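GGDEF and EAL domain-containing protein (Vibrio cholerae O1 str. 2010EL-1786, PDB 6PWK) binds c-di-GMP as a LapD-type receptor and probably controls large adhesins, and through them cell adhesion and biofilm formation. Local coordinates at residues A[29-34]-A[45-50]; A[36-41]-A[149-154]; A[144-149]-A[173-178]. All blocks are in the same frame, centred on the assembly; numbering follows the deposited sequence.

How the interactions relate
All three contacts lie in the part of the chain that carries the GGDEF domain. Interaction 1 lays helix 28-41 on the mixed sheet. Interaction 2 joins helix 28-41 to helix 148-164. Interaction 3 closes the loop before helix 148-164 onto the turn after strand 171-174, and shares T149 with interaction 2. The centres of interactions 1 and 2 are about 8 Å apart, those of 2 and 3 about 9 Å, and those of 1 and 3 about 14 Å. Interaction 2 touches both others, while 1 and 3 do not meet. Along the chain, interaction 1 closes before interaction 3 opens, and interaction 2 alternates with each. Helix 148-164 also lines a c-di-GMP pocket.

Interaction 1 of 3, residues A[29-34]-A[45-50]; sequences AYYMSQ and GGVAIL
Y31 of helix 28-41 reaches V47 and comes near A48 on strand 45-51, and its phenol does all the touching from the helix side. The strand segment opens with two glycines, G45 and G46, and the contact begins at the residue after them. V47 points its side chain toward the helix. Its CG2 methyl packs against the hydroxyl end of the tyrosine, with Y31 CZ 4.2 Å from V47 CG2. The methyl meets this end of the ring at a slant. Y31 gets there with CG anti to its backbone N (chi1 -169°), which sends the ring out from the helix toward the sheet. A48 turns its CB away, but its carbonyl O is 3.9 Å from Y31 OH. The tyrosine is buried, and its hydroxyl has a weak hydrogen bond to I99 O on the neighbouring strand. I49, further along, belongs to the c-di-GMP pocket and touches the ligand. L155 of helix 148-164 packs on both Y31 and V47. Strand 45-51 is central in the sheet, with antiparallel strands 96-102 and 136-142 as its two neighbours. Helix 28-41 thus covers one face of the mixed sheet of the GGDEF domain, and Y31 is packed against both that sheet and helix 148-164.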
loop_
_atom_site.group_PDB
_atom_site.type_symbol
_atom_site.label_atom_id
_atom_site.label_comp_id
_atom_site.label_asym_id
_atom_site.label_seq_id
_atom_site.Cartn_x
_atom_site.Cartn_y
_atom_site.Cartn_z
ATOM N N ALA A 29 1.194 -19.862 -13.664
ATOM C CA ALA A 29 0.650 -20.491 -14.864
ATOM C C ALA A 29 1.025 -21.966 -14.934
ATOM O O ALA A 29 0.223 -22.797 -15.377
ATOM C CB ALA A 29 1.137 -19.752 -16.110
ATOM N N TYR A 30 2.243 -22.308 -14.508
ATOM C CA TYR A 30 2.629 -23.711 -14.414
ATOM C C TYR A 30 1.723 -24.462 -13.450
ATOM O O TYR A 30 1.337 -25.608 -13.709
ATOM C CB TYR A 30 4.091 -23.824 -13.976
ATOM C CG TYR A 30 4.489 -25.179 -13.425
ATOM C CD1 TYR A 30 4.960 -26.181 -14.262
ATOM C CD2 TYR A 30 4.407 -25.450 -12.063
ATOM C CE1 TYR A 30 5.330 -27.417 -13.760
ATOM C CE2 TYR A 30 4.771 -26.681 -11.554
ATOM C CZ TYR A 30 5.233 -27.661 -12.405
ATOM O OH TYR A 30 5.599 -28.888 -11.903
ATOM N N TYR A 31 1.371 -23.828 -12.331
ATOM C CA TYR A 31 0.546 -24.494 -11.330
ATOM C C TYR A 31 -0.847 -24.793 -11.865
ATOM O O TYR A 31 -1.377 -25.889 -11.655
ATOM C CB TYR A 31 0.462 -23.636 -10.072
ATOM C CG TYR A 31 -0.155 -24.359 -8.907
ATOM C CD1 TYR A 31 0.591 -25.257 -8.158
ATOM C CD2 TYR A 31 -1.482 -24.154 -8.556
ATOM C CE1 TYR A 31 0.037 -25.928 -7.099
ATOM C CE2 TYR A 31 -2.047 -24.822 -7.490
ATOM C CZ TYR A 31 -1.278 -25.707 -6.766
ATOM O OH TYR A 31 -1.824 -26.377 -5.701
ATOM N N MET A 32 -1.456 -23.828 -12.557
ATOM C CA MET A 32 -2.793 -24.044 -13.103
ATOM C C MET A 32 -2.782 -25.123 -14.179
ATOM O O MET A 32 -3.732 -25.906 -14.289
ATOM C CB MET A 32 -3.347 -22.732 -13.656
ATOM C CG MET A 32 -3.331 -21.595 -12.647
ATOM S SD MET A 32 -4.268 -21.990 -11.158
ATOM C CE MET A 32 -3.538 -20.850 -9.986
ATOM N N SER A 33 -1.713 -25.182 -14.976
ATOM C CA SER A 33 -1.600 -26.229 -15.989
ATOM C C SER A 33 -1.483 -27.605 -15.346
ATOM O O SER A 33 -2.198 -28.541 -15.724
ATOM C CB SER A 33 -0.402 -25.955 -16.898
ATOM O OG SER A 33 -0.103 -27.087 -17.695
ATOM N N GLN A 34 -0.582 -27.748 -14.371
ATOM C CA GLN A 34 -0.451 -29.020 -13.666
ATOM C C GLN A 34 -1.721 -29.368 -12.903
ATOM O O GLN A 34 -2.071 -30.547 -12.781
ATOM C CB GLN A 34 0.739 -28.971 -12.709
ATOM C CG GLN A 34 2.076 -28.723 -13.381
ATOM C CD GLN A 34 2.504 -29.865 -14.277
ATOM O OE1 GLN A 34 2.160 -29.905 -15.459
ATOM N NE2 GLN A 34 3.264 -30.801 -13.721
ATOM N N GLY A 45 -6.191 -37.424 -4.987
ATOM C CA GLY A 45 -5.043 -36.906 -4.285
ATOM C C GLY A 45 -5.419 -35.673 -3.497
ATOM O O GLY A 45 -6.590 -35.434 -3.206
ATOM N N GLY A 46 -4.401 -34.877 -3.155
ATOM C CA GLY A 46 -4.602 -33.688 -2.361
ATOM C C GLY A 46 -3.854 -32.498 -2.929
ATOM O O GLY A 46 -3.039 -32.620 -3.849
ATOM N N VAL A 47 -4.146 -31.336 -2.351
ATOM C CA VAL A 47 -3.576 -30.071 -2.790
ATOM C C VAL A 47 -3.333 -29.218 -1.549
ATOM O O VAL A 47 -4.073 -29.299 -0.563
ATOM C CB VAL A 47 -4.505 -29.370 -3.815
ATOM C CG1 VAL A 47 -5.537 -28.481 -3.130
ATOM C CG2 VAL A 47 -3.701 -28.601 -4.833
ATOM N N ALA A 48 -2.266 -28.422 -1.585
ATOM C CA ALA A 48 -1.831 -27.685 -0.408
ATOM C C ALA A 48 -1.285 -26.324 -0.809
ATOM O O ALA A 48 -0.806 -26.134 -1.929
ATOM C CB ALA A 48 -0.765 -28.459 0.381
ATOM N N ILE A 49 -1.361 -25.378 0.127
ATOM C CA ILE A 49 -0.834 -24.033 -0.061
ATOM C C ILE A 49 -0.067 -23.636 1.196
ATOM O O ILE A 49 -0.537 -23.862 2.317
ATOM C CB ILE A 49 -1.946 -23.010 -0.375
ATOM C CG1 ILE A 49 -1.345 -21.635 -0.670
ATOM C CG2 ILE A 49 -2.960 -22.924 0.761
ATOM C CD1 ILE A 49 -2.369 -20.601 -1.078
ATOM N N LEU A 50 1.119 -23.066 1.006
ATOM C CA LEU A 50 1.976 -22.628 2.097
ATOM C C LEU A 50 2.266 -21.148 1.917
ATOM O O LEU A 50 2.780 -20.740 0.871
ATOM C CB LEU A 50 3.281 -23.429 2.123
ATOM C CG LEU A 50 4.355 -22.924 3.087
ATOM C CD1 LEU A 50 3.934 -23.163 4.526
ATOM C CD2 LEU A 50 5.701 -23.575 2.799
#

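Interaction 2 of 3, residues A[36-41]-A[149-154]; sequences SGWLSE and TTLLSL. With C2E (9,9'-[(2R,3R,3aS,5S,7aR,9R,10R,10aS,12S,14aR)-3,5,10,12-tetrahydroxy-5,12-dioxidooctahydro-2H,7H-difuro[3,2-d:3',2'-j][1,3,7,9,2,8]tetraoxadiphosphacyclododecine-2,9-diyl]bis(2-amino-1,9-dihydro-6H-purin-6-one)), chain D.
L151 of helix 148-164 projects toward helix 28-41 and meets W38 and L39 with one methyl group. That methyl, L151 CD1, is 3.6 Å from CZ3 of W38 and 3.8 Å from CD2 of L39. It arrives at the edge of the indole, near the ring plane. L151 runs roughly perpendicular to W38. L39 and L151 instead run past each other in opposite directions. A chi1 of 163° swings the six-membered ring of W38 toward L151. The indole is also held by a hydrogen bond from its NE1 to I44 O. W38 and L151 are buried, and this is the tight part of the contact.

L39 is only partly exposed, but the far side of helix 28-41 is open to solvent. There S40 OG bonds back to S36 O at 3.0 Å, in the carbonyl plane, and S40 N bonds to the same oxygen.

The other helix has a second face, turned to c-di-GMP. T149 CG2 lies 3.2 Å from O11 of the ligand, and L152 CB lies 3.3 Å from O4A. S153 also faces the ligand. T149 O takes two donors, as S36 O does, but S153 OG comes in tilted 31° out of the carbonyl plane, and S153 N reaches it from the opposite face. D156 and the backbone N of K184 and Q185 add hydrogen bonds to the same ligand.

Below the helix pair, N142 of strand 136-142 touches W38, L39 and L151, while I100 and P102 of strand 96-102 touch W38.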
loop_
_atom_site.group_PDB
_atom_site.type_symbol
_atom_site.label_atom_id
_atom_site.label_comp_id
_atom_site.label_asym_id
_atom_site.label_seq_id
_atom_site.Cartn_x
_atom_site.Cartn_y
_atom_site.Cartn_z
ATOM N N SER A 36 -4.908 -28.447 -13.729
ATOM C CA SER A 36 -5.991 -28.801 -14.640
ATOM C C SER A 36 -5.792 -30.185 -15.245
ATOM O O SER A 36 -6.772 -30.895 -15.499
ATOM C CB SER A 36 -6.111 -27.748 -15.742
ATOM O OG SER A 36 -7.293 -27.934 -16.499
ATOM N N GLY A 37 -4.543 -30.586 -15.482
ATOM C CA GLY A 37 -4.296 -31.916 -16.016
ATOM C C GLY A 37 -4.517 -33.006 -14.986
ATOM O O GLY A 37 -5.001 -34.094 -15.313
ATOM N N TRP A 38 -4.167 -32.732 -13.728
ATOM C CA TRP A 38 -4.392 -33.701 -12.662
ATOM C C TRP A 38 -5.881 -33.914 -12.412
ATOM O O TRP A 38 -6.314 -35.034 -12.119
ATOM C CB TRP A 38 -3.687 -33.241 -11.386
ATOM C CG TRP A 38 -4.154 -33.926 -10.139
ATOM C CD1 TRP A 38 -3.959 -35.233 -9.798
ATOM C CD2 TRP A 38 -4.882 -33.334 -9.057
ATOM N NE1 TRP A 38 -4.528 -35.493 -8.574
ATOM C CE2 TRP A 38 -5.100 -34.343 -8.098
ATOM C CE3 TRP A 38 -5.374 -32.049 -8.807
ATOM C CZ2 TRP A 38 -5.788 -34.107 -6.910
ATOM C CZ3 TRP A 38 -6.056 -31.817 -7.627
ATOM C CH2 TRP A 38 -6.258 -32.841 -6.694
ATOM N N LEU A 39 -6.678 -32.851 -12.531
ATOM C CA LEU A 39 -8.114 -32.971 -12.299
ATOM C C LEU A 39 -8.790 -33.768 -13.408
ATOM O O LEU A 39 -9.596 -34.667 -13.139
ATOM C CB LEU A 39 -8.741 -31.581 -12.178
ATOM C CG LEU A 39 -8.388 -30.765 -10.934
ATOM C CD1 LEU A 39 -8.893 -29.337 -11.067
ATOM C CD2 LEU A 39 -8.960 -31.421 -9.690
ATOM N N SER A 40 -8.472 -33.452 -14.666
ATOM C CA SER A 40 -9.172 -34.067 -15.789
ATOM C C SER A 40 -8.868 -35.555 -15.912
ATOM O O SER A 40 -9.729 -36.325 -16.354
ATOM C CB SER A 40 -8.817 -33.339 -17.086
ATOM O OG SER A 40 -7.413 -33.227 -17.238
ATOM N N GLU A 41 -7.663 -35.982 -15.533
ATOM C CA GLU A 41 -7.321 -37.398 -15.612
ATOM C C GLU A 41 -7.934 -38.183 -14.461
ATOM O O GLU A 41 -8.770 -39.067 -14.669
ATOM C CB GLU A 41 -5.800 -37.579 -15.628
ATOM C CG GLU A 41 -5.362 -39.030 -15.470
ATOM C CD GLU A 41 -3.870 -39.172 -15.256
ATOM O OE1 GLU A 41 -3.110 -38.330 -15.777
ATOM O OE2 GLU A 41 -3.458 -40.125 -14.561
ATOM N N THR A 149 -11.584 -23.659 -9.821
ATOM C CA THR A 149 -11.886 -22.551 -8.918
ATOM C C THR A 149 -12.361 -23.059 -7.565
ATOM O O THR A 149 -12.106 -22.419 -6.539
ATOM C CB THR A 149 -12.941 -21.632 -9.532
ATOM O OG1 THR A 149 -14.192 -22.332 -9.618
ATOM C CG2 THR A 149 -12.523 -21.190 -10.926
ATOM N N THR A 150 -13.051 -24.200 -7.549
ATOM C CA THR A 150 -13.510 -24.784 -6.292
ATOM C C THR A 150 -12.334 -25.141 -5.390
ATOM O O THR A 150 -12.327 -24.808 -4.200
ATOM C CB THR A 150 -14.371 -26.019 -6.572
ATOM O OG1 THR A 150 -15.627 -25.617 -7.132
ATOM C CG2 THR A 150 -14.616 -26.809 -5.292
ATOM N N LEU A 151 -11.327 -25.822 -5.943
ATOM C CA LEU A 151 -10.185 -26.225 -5.128
ATOM C C LEU A 151 -9.397 -25.018 -4.634
ATOM O O LEU A 151 -8.879 -25.028 -3.511
ATOM C CB LEU A 151 -9.280 -27.171 -5.914
ATOM C CG LEU A 151 -9.749 -28.623 -6.027
ATOM C CD1 LEU A 151 -8.589 -29.530 -6.414
ATOM C CD2 LEU A 151 -10.388 -29.089 -4.727
ATOM N N LEU A 152 -9.291 -23.972 -5.456
ATOM C CA LEU A 152 -8.605 -22.763 -5.012
ATOM C C LEU A 152 -9.363 -22.087 -3.877
ATOM O O LEU A 152 -8.750 -21.553 -2.946
ATOM C CB LEU A 152 -8.415 -21.799 -6.185
ATOM C CG LEU A 152 -7.492 -22.272 -7.312
ATOM C CD1 LEU A 152 -7.435 -21.243 -8.434
ATOM C CD2 LEU A 152 -6.099 -22.568 -6.782
ATOM N N SER A 153 -10.696 -22.101 -3.935
ATOM C CA SER A 153 -11.489 -21.565 -2.832
ATOM C C SER A 153 -11.325 -22.410 -1.575
ATOM O O SER A 153 -11.162 -21.870 -0.474
ATOM C CB SER A 153 -12.960 -21.483 -3.238
ATOM O OG SER A 153 -13.152 -20.525 -4.264
ATOM N N LEU A 154 -11.375 -23.737 -1.718
ATOM C CA LEU A 154 -11.118 -24.617 -0.584
ATOM C C LEU A 154 -9.718 -24.399 -0.029
ATOM O O LEU A 154 -9.515 -24.400 1.191
ATOM C CB LEU A 154 -11.302 -26.075 -1.003
ATOM C CG LEU A 154 -12.730 -26.601 -1.125
ATOM C CD1 LEU A 154 -12.782 -27.759 -2.102
ATOM C CD2 LEU A 154 -13.240 -27.032 0.237
HETATM P P1 C2E D . -11.665 -14.481 -5.218
HETATM O O2P C2E D . -10.600 -13.519 -4.753
HETATM O O1P C2E D . -12.950 -13.801 -4.853
HETATM O "O5'" C2E D . -11.788 -14.612 -6.840
HETATM C "C5'" C2E D . -12.992 -15.022 -7.406
HETATM C "C4'" C2E D . -12.664 -15.023 -8.916
HETATM O "O4'" C2E D . -12.324 -13.817 -9.277
HETATM C "C3'" C2E D . -11.321 -15.770 -9.043
HETATM O "O3'" C2E D . -11.487 -17.099 -9.198
HETATM C "C2'" C2E D . -10.652 -15.138 -10.280
HETATM O "O2'" C2E D . -10.928 -15.958 -11.495
HETATM C "C1'" C2E D . -11.254 -13.992 -10.470
HETATM N N9 C2E D . -10.336 -12.884 -10.564
HETATM C C8 C2E D . -10.118 -12.820 -9.226
HETATM N N7 C2E D . -9.235 -11.810 -9.032
HETATM C C5 C2E D . -8.926 -11.265 -10.213
HETATM C C6 C2E D . -8.001 -10.108 -10.663
HETATM O O6 C2E D . -7.366 -9.477 -9.885
HETATM N N1 C2E D . -7.881 -9.753 -12.053
HETATM C C2 C2E D . -8.629 -10.482 -13.053
HETATM N N2 C2E D . -8.585 -10.212 -14.487
HETATM N N3 C2E D . -9.490 -11.565 -12.602
HETATM C C4 C2E D . -9.621 -11.937 -11.162
HETATM P P11 C2E D . -10.054 -17.934 -9.037
HETATM O O21 C2E D . -8.810 -17.389 -9.703
HETATM O O11 C2E D . -10.275 -19.252 -9.726
HETATM O O5A C2E D . -9.981 -18.301 -7.423
HETATM C C5A C2E D . -11.198 -18.287 -6.726
HETATM C C4A C2E D . -10.903 -18.279 -5.281
HETATM O O4A C2E D . -9.865 -19.035 -5.015
HETATM C C3A C2E D . -10.488 -16.714 -4.834
HETATM O O3A C2E D . -11.699 -15.930 -4.419
HETATM C C2A C2E D . -9.739 -16.828 -3.880
HETATM O O2A C2E D . -10.563 -16.913 -2.622
HETATM C C1A C2E D . -8.932 -18.209 -4.156
HETATM N N91 C2E D . -7.779 -17.999 -4.758
HETATM C C81 C2E D . -7.508 -17.943 -6.073
HETATM N N71 C2E D . -6.186 -17.727 -6.184
HETATM C C51 C2E D . -5.668 -17.659 -4.959
HETATM C C61 C2E D . -4.244 -17.434 -4.459
HETATM O O61 C2E D . -3.389 -17.286 -5.257
HETATM N N11 C2E D . -3.929 -17.400 -3.062
HETATM C C21 C2E D . -4.979 -17.581 -2.095
HETATM N N21 C2E D . -4.679 -17.548 -0.669
HETATM N N31 C2E D . -6.343 -17.797 -2.585
HETATM C C41 C2E D . -6.661 -17.831 -4.050
#

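Interaction 3 of 3, residues A[144-149]-A[173-178]; sequences RQSSTT and ISSDTD. With C2E (9,9'-[(2R,3R,3aS,5S,7aR,9R,10R,10aS,12S,14aR)-3,5,10,12-tetrahydroxy-5,12-dioxidooctahydro-2H,7H-difuro[3,2-d:3',2'-j][1,3,7,9,2,8]tetraoxadiphosphacyclododecine-2,9-diyl]bis(2-amino-1,9-dihydro-6H-purin-6-one)), chain D.
R144 lies across D176, and its backbone N meets the hydroxyl of S175. The bond from R144 N to S175 OG is 2.9 Å long but weak, with an angle of 124° at the hydrogen. A chi1 of 90° turns the S175 hydroxyl back over its own backbone, where it faces the 144-149 segment. The same oxygen also takes a hydrogen bond from K143 N. The arginine chain is extended from CG to NE and passes over D176 CA and CB, at roughly a right angle to the aspartate side chain. R144 NE is 3.4 Å from D176 CB. The carbonyl O of D176 lies over the centre of one guanidinium face, 3.9 Å above its plane. The carboxylate of D176 leads away, with its plane turned 85° from the guanidinium. R144 NE and D176 OD2 are 5.3 Å apart, so opposite charges are near without touching. S174 OG takes up the carboxylate instead, 2.6 Å from D176 OD1 and above its plane. Residues S174 to T177 form a type I beta turn.

Both segments belong to a beta-alpha-beta unit, in which helix 148-164 connects strand 136-142 to its parallel neighbour 171-174. The contact joins the loop between strand 136-142 and helix 148-164 to the turn that follows strand 171-174. Q145 turns its side chain away. S146 points toward S175, with its OG 4.1 Å from S175 CB, and hydrogen-bonds to N142 OD1. S147 follows at the N-cap of helix 148-164, and its OG hydrogen-bonds to T150 OG1.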
loop_
_atom_site.group_PDB
_atom_site.type_symbol
_atom_site.label_atom_id
_atom_site.label_comp_id
_atom_site.label_asym_id
_atom_site.label_seq_id
_atom_site.Cartn_x
_atom_site.Cartn_y
_atom_site.Cartn_z
ATOM N N ARG A 144 -14.100 -35.510 -3.986
ATOM C CA ARG A 144 -15.214 -35.392 -4.915
ATOM C C ARG A 144 -14.697 -34.755 -6.197
ATOM O O ARG A 144 -13.580 -34.235 -6.246
ATOM C CB ARG A 144 -16.370 -34.570 -4.325
ATOM C CG ARG A 144 -17.085 -35.234 -3.157
ATOM C CD ARG A 144 -18.275 -34.411 -2.685
ATOM N NE ARG A 144 -19.035 -35.101 -1.646
ATOM C CZ ARG A 144 -20.134 -34.619 -1.075
ATOM N NH1 ARG A 144 -20.612 -33.437 -1.438
ATOM N NH2 ARG A 144 -20.758 -35.321 -0.138
ATOM N N GLN A 145 -15.512 -34.802 -7.247
ATOM C CA GLN A 145 -15.140 -34.178 -8.513
ATOM C C GLN A 145 -15.328 -32.670 -8.380
ATOM O O GLN A 145 -16.457 -32.188 -8.244
ATOM C CB GLN A 145 -15.964 -34.738 -9.668
ATOM C CG GLN A 145 -15.402 -34.378 -11.037
ATOM C CD GLN A 145 -16.322 -34.772 -12.174
ATOM O OE1 GLN A 145 -17.524 -34.519 -12.132
ATOM N NE2 GLN A 145 -15.758 -35.399 -13.202
ATOM N N SER A 146 -14.226 -31.927 -8.416
ATOM C CA SER A 146 -14.241 -30.494 -8.175
ATOM C C SER A 146 -13.604 -29.753 -9.343
ATOM O O SER A 146 -12.693 -30.263 -10.003
ATOM C CB SER A 146 -13.500 -30.144 -6.876
ATOM O OG SER A 146 -13.952 -30.946 -5.799
ATOM N N SER A 147 -14.094 -28.540 -9.591
ATOM C CA SER A 147 -13.513 -27.675 -10.607
ATOM C C SER A 147 -12.233 -27.035 -10.072
ATOM O O SER A 147 -11.833 -27.240 -8.922
ATOM C CB SER A 147 -14.519 -26.614 -11.042
ATOM O OG SER A 147 -14.727 -25.660 -10.016
ATOM N N THR A 148 -11.579 -26.236 -10.916
ATOM C CA THR A 148 -10.311 -25.640 -10.510
ATOM C C THR A 148 -10.520 -24.436 -9.597
ATOM O O THR A 148 -9.724 -24.210 -8.677
ATOM C CB THR A 148 -9.481 -25.260 -11.741
ATOM O OG1 THR A 148 -8.183 -24.816 -11.326
ATOM C CG2 THR A 148 -10.157 -24.159 -12.552
ATOM N N THR A 149 -11.584 -23.659 -9.821
ATOM C CA THR A 149 -11.886 -22.551 -8.918
ATOM C C THR A 149 -12.361 -23.059 -7.565
ATOM O O THR A 149 -12.106 -22.419 -6.539
ATOM C CB THR A 149 -12.941 -21.632 -9.532
ATOM O OG1 THR A 149 -14.192 -22.332 -9.618
ATOM C CG2 THR A 149 -12.523 -21.190 -10.926
ATOM N N ILE A 173 -9.159 -29.234 5.225
ATOM C CA ILE A 173 -10.546 -29.295 4.779
ATOM C C ILE A 173 -10.632 -30.343 3.680
ATOM O O ILE A 173 -9.820 -30.335 2.751
ATOM C CB ILE A 173 -11.051 -27.935 4.260
ATOM C CG1 ILE A 173 -10.947 -26.862 5.344
ATOM C CG2 ILE A 173 -12.486 -28.047 3.773
ATOM C CD1 ILE A 173 -11.497 -25.514 4.917
ATOM N N SER A 174 -11.603 -31.242 3.781
ATOM C CA SER A 174 -11.822 -32.228 2.734
ATOM C C SER A 174 -12.821 -31.685 1.721
ATOM O O SER A 174 -13.750 -30.956 2.075
ATOM C CB SER A 174 -12.324 -33.545 3.324
ATOM O OG SER A 174 -12.547 -34.503 2.304
ATOM N N SER A 175 -12.619 -32.042 0.449
ATOM C CA SER A 175 -13.455 -31.493 -0.617
ATOM C C SER A 175 -14.917 -31.895 -0.476
ATOM O O SER A 175 -15.787 -31.252 -1.073
ATOM C CB SER A 175 -12.932 -31.936 -1.985
ATOM O OG SER A 175 -13.528 -33.158 -2.384
ATOM N N ASP A 176 -15.208 -32.937 0.298
ATOM C CA ASP A 176 -16.570 -33.400 0.513
ATOM C C ASP A 176 -17.241 -32.729 1.706
ATOM O O ASP A 176 -18.347 -33.131 2.083
ATOM C CB ASP A 176 -16.585 -34.923 0.692
ATOM C CG ASP A 176 -15.615 -35.401 1.764
ATOM O OD1 ASP A 176 -15.173 -34.575 2.588
ATOM O OD2 ASP A 176 -15.287 -36.607 1.779
ATOM N N THR A 177 -16.602 -31.721 2.299
ATOM C CA THR A 177 -17.103 -31.128 3.531
ATOM C C THR A 177 -18.471 -30.490 3.319
ATOM O O THR A 177 -18.799 -30.004 2.231
ATOM C CB THR A 177 -16.121 -30.078 4.060
ATOM O OG1 THR A 177 -16.594 -29.566 5.311
ATOM C CG2 THR A 177 -15.979 -28.924 3.074
ATOM N N ASP A 178 -19.282 -30.515 4.375
ATOM C CA ASP A 178 -20.554 -29.806 4.372
ATOM C C ASP A 178 -20.401 -28.335 4.725
ATOM O O ASP A 178 -21.373 -27.581 4.603
ATOM C CB ASP A 178 -21.533 -30.465 5.348
ATOM C CG ASP A 178 -22.028 -31.812 4.858
ATOM O OD1 ASP A 178 -22.011 -32.047 3.631
ATOM O OD2 ASP A 178 -22.442 -32.634 5.702
HETATM P P1 C2E D . -11.665 -14.481 -5.218
HETATM O O2P C2E D . -10.600 -13.519 -4.753
HETATM O O1P C2E D . -12.950 -13.801 -4.853
HETATM O "O5'" C2E D . -11.788 -14.612 -6.840
HETATM C "C5'" C2E D . -12.992 -15.022 -7.406
HETATM C "C4'" C2E D . -12.664 -15.023 -8.916
HETATM O "O4'" C2E D . -12.324 -13.817 -9.277
HETATM C "C3'" C2E D . -11.321 -15.770 -9.043
HETATM O "O3'" C2E D . -11.487 -17.099 -9.198
HETATM C "C2'" C2E D . -10.652 -15.138 -10.280
HETATM O "O2'" C2E D . -10.928 -15.958 -11.495
HETATM C "C1'" C2E D . -11.254 -13.992 -10.470
HETATM N N9 C2E D . -10.336 -12.884 -10.564
HETATM C C8 C2E D . -10.118 -12.820 -9.226
HETATM N N7 C2E D . -9.235 -11.810 -9.032
HETATM C C5 C2E D . -8.926 -11.265 -10.213
HETATM C C6 C2E D . -8.001 -10.108 -10.663
HETATM O O6 C2E D . -7.366 -9.477 -9.885
HETATM N N1 C2E D . -7.881 -9.753 -12.053
HETATM C C2 C2E D . -8.629 -10.482 -13.053
HETATM N N2 C2E D . -8.585 -10.212 -14.487
HETATM N N3 C2E D . -9.490 -11.565 -12.602
HETATM C C4 C2E D . -9.621 -11.937 -11.162
HETATM P P11 C2E D . -10.054 -17.934 -9.037
HETATM O O21 C2E D . -8.810 -17.389 -9.703
HETATM O O11 C2E D . -10.275 -19.252 -9.726
HETATM O O5A C2E D . -9.981 -18.301 -7.423
HETATM C C5A C2E D . -11.198 -18.287 -6.726
HETATM C C4A C2E D . -10.903 -18.279 -5.281
HETATM O O4A C2E D . -9.865 -19.035 -5.015
HETATM C C3A C2E D . -10.488 -16.714 -4.834
HETATM O O3A C2E D . -11.699 -15.930 -4.419
HETATM C C2A C2E D . -9.739 -16.828 -3.880
HETATM O O2A C2E D . -10.563 -16.913 -2.622
HETATM C C1A C2E D . -8.932 -18.209 -4.156
HETATM N N91 C2E D . -7.779 -17.999 -4.758
HETATM C C81 C2E D . -7.508 -17.943 -6.073
HETATM N N71 C2E D . -6.186 -17.727 -6.184
HETATM C C51 C2E D . -5.668 -17.659 -4.959
HETATM C C61 C2E D . -4.244 -17.434 -4.459
HETATM O O61 C2E D . -3.389 -17.286 -5.257
HETATM N N11 C2E D . -3.929 -17.400 -3.062
HETATM C C21 C2E D . -4.979 -17.581 -2.095
HETATM N N21 C2E D . -4.679 -17.548 -0.669
HETATM N N31 C2E D . -6.343 -17.797 -2.585
HETATM C C41 C2E D . -6.661 -17.831 -4.050
#